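Local coordinates for protein aminoglycoside phosphotransferase (Mycobacterium smegmatis, PDB 6EF6) that phosphorylates the hydroxyl group of (S)-1-amino-2-propanol as the kinase of a bacterial microcompartment that handles aminoacetone, at residues F147-G151 with S284-Y289. Numbering follows the deposited sequence.
Sequences FQTLG and SWVAGY. With ACT (acetate ion), chain F.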
loop_
_atom_site.group_PDB
_atom_site.type_symbol
_atom_site.label_atom_id
_atom_site.label_comp_id
_atom_site.label_asym_id
_atom_site.label_seq_id
_atom_site.Cartn_x
_atom_site.Cartn_y
_atom_site.Cartn_z
ATOM N N PHE A 147 13.183 1.672 -9.039
ATOM C CA PHE A 147 12.580 2.802 -8.344
ATOM C C PHE A 147 12.094 3.886 -9.299
ATOM O O PHE A 147 11.103 4.567 -8.999
ATOM C CB PHE A 147 13.483 3.397 -7.263
ATOM C CG PHE A 147 13.494 2.574 -5.997
ATOM C CD1 PHE A 147 12.426 2.698 -5.106
ATOM C CD2 PHE A 147 14.500 1.683 -5.717
ATOM C CE1 PHE A 147 12.378 1.937 -3.981
ATOM C CE2 PHE A 147 14.466 0.926 -4.547
ATOM C CZ PHE A 147 13.407 1.065 -3.682
ATOM N N GLN A 148 12.825 4.165 -10.372
ATOM C CA GLN A 148 12.405 5.204 -11.303
ATOM C C GLN A 148 11.056 4.884 -11.918
ATOM O O GLN A 148 10.212 5.786 -12.048
ATOM C CB GLN A 148 13.477 5.395 -12.371
ATOM C CG GLN A 148 13.126 6.533 -13.310
ATOM C CD GLN A 148 14.240 6.897 -14.266
ATOM O OE1 GLN A 148 15.439 6.639 -14.027
ATOM N NE2 GLN A 148 13.899 7.589 -15.303
ATOM N N THR A 149 10.851 3.652 -12.368
ATOM C CA THR A 149 9.581 3.252 -12.951
ATOM C C THR A 149 8.468 3.370 -11.922
ATOM O O THR A 149 7.378 3.867 -12.237
ATOM C CB THR A 149 9.705 1.810 -13.438
ATOM O OG1 THR A 149 10.744 1.778 -14.425
ATOM C CG2 THR A 149 8.441 1.301 -14.080
ATOM N N LEU A 150 8.744 3.003 -10.674
ATOM C CA LEU A 150 7.752 3.161 -9.617
ATOM C C LEU A 150 7.385 4.627 -9.423
ATOM O O LEU A 150 6.190 4.965 -9.297
ATOM C CB LEU A 150 8.295 2.512 -8.342
ATOM C CG LEU A 150 7.424 2.669 -7.090
ATOM C CD1 LEU A 150 6.044 2.066 -7.279
ATOM C CD2 LEU A 150 8.159 1.948 -5.933
ATOM N N GLY A 151 8.371 5.515 -9.409
ATOM C CA GLY A 151 8.092 6.934 -9.299
ATOM C C GLY A 151 7.240 7.460 -10.435
ATOM O O GLY A 151 6.343 8.281 -10.219
ATOM N N SER A 284 16.335 8.229 -7.989
ATOM C CA SER A 284 15.772 7.525 -9.132
ATOM C C SER A 284 14.268 7.707 -9.172
ATOM O O SER A 284 13.686 7.983 -10.225
ATOM C CB SER A 284 16.142 6.043 -9.052
ATOM O OG SER A 284 17.534 5.853 -9.112
ATOM N N TRP A 285 13.604 7.522 -8.019
ATOM C CA TRP A 285 12.152 7.690 -7.946
ATOM C C TRP A 285 11.736 9.092 -8.347
ATOM O O TRP A 285 10.796 9.260 -9.104
ATOM C CB TRP A 285 11.718 7.381 -6.506
ATOM C CG TRP A 285 10.252 7.239 -6.220
ATOM C CD1 TRP A 285 9.542 6.049 -6.134
ATOM C CD2 TRP A 285 9.317 8.295 -5.985
ATOM N NE1 TRP A 285 8.218 6.313 -5.800
ATOM C CE2 TRP A 285 8.054 7.675 -5.705
ATOM C CE3 TRP A 285 9.417 9.694 -5.901
ATOM C CZ2 TRP A 285 6.929 8.409 -5.359
ATOM C CZ3 TRP A 285 8.270 10.425 -5.565
ATOM C CH2 TRP A 285 7.059 9.777 -5.299
ATOM N N VAL A 286 12.434 10.092 -7.836
ATOM C CA VAL A 286 12.127 11.479 -8.177
ATOM C C VAL A 286 12.296 11.768 -9.667
ATOM O O VAL A 286 11.504 12.497 -10.271
ATOM C CB VAL A 286 12.971 12.415 -7.306
ATOM C CG1 VAL A 286 12.943 13.837 -7.855
ATOM C CG2 VAL A 286 12.476 12.369 -5.846
ATOM N N ALA A 287 13.363 11.236 -10.295
ATOM C CA ALA A 287 13.549 11.421 -11.731
ATOM C C ALA A 287 12.387 10.832 -12.518
ATOM O O ALA A 287 11.886 11.434 -13.478
ATOM C CB ALA A 287 14.862 10.772 -12.183
ATOM N N GLY A 288 11.900 9.662 -12.089
ATOM C CA GLY A 288 10.748 9.055 -12.759
ATOM C C GLY A 288 9.472 9.850 -12.539
ATOM O O GLY A 288 8.720 10.136 -13.481
ATOM N N TYR A 289 9.250 10.282 -11.301
ATOM C CA TYR A 289 8.071 11.080 -10.966
ATOM C C TYR A 289 8.014 12.344 -11.796
ATOM O O TYR A 289 6.992 12.643 -12.462
ATOM C CB TYR A 289 8.096 11.408 -9.473
ATOM C CG TYR A 289 6.788 11.968 -8.974
ATOM C CD1 TYR A 289 6.431 13.258 -9.205
ATOM C CD2 TYR A 289 5.919 11.184 -8.252
ATOM C CE1 TYR A 289 5.225 13.797 -8.735
ATOM C CE2 TYR A 289 4.703 11.691 -7.810
ATOM C CZ TYR A 289 4.385 12.980 -8.067
ATOM O OH TYR A 289 3.178 13.554 -7.630
HETATM C C ACT F . 10.306 -0.182 -17.054
HETATM O O ACT F . 9.648 -1.067 -17.676
HETATM O OXT ACT F . 10.882 -0.270 -15.936
HETATM C CH3 ACT F . 10.432 1.203 -17.745
#
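G151 sits over one face of the W285 indole. Its CA lies 3.5 Å from the centroid of the five-membered ring of W285, almost straight above it, a CH-pi contact. With chi1 at -169° the indole of W285 swings away from its own backbone N and runs beneath G151. L150 meets the same ring at its edge, with L150 CG 3.9 Å from W285 NE1.

Segments 147-151 and 284-289 run in the same general sense but cross at 39°, and their axes come within 6.4 Å. G151 and G288 have no side chains, and G151 C lies 3.9 Å from G288 C, so the two backbones meet directly. They touch through CA-H...O contacts. G288 CA lies 3.4 Å from Q148 O, nearly straight at 170°. G151 CA points in a similar way at W285 O, 3.6 Å away. Y289 CA in turn approaches G151 O.

Close packing ends at Q148 CG, 3.5 Å from G288 CA. The solvent side is looser from there on. The extended chain of Q148 carries its amide past A287, with Q148 CD 4.4 Å from A287 CB. T149 faces away from the second helix and hydrogen-bonds an acetate ion, probably from the crystallisation liquor, which R246 also holds.

On the buried side F265 meets W285 edge-to-face, and W281 stacks on F147. The Y289 hydroxyl is hydrogen-bonded to R293 and H158. The contact joins helices 147-163 and 278-290 in the helical C-terminal lobe of the aminoglycoside phosphotransferase-like kinase fold, as a glycine-mediated close helix pair with CA-H...O contacts.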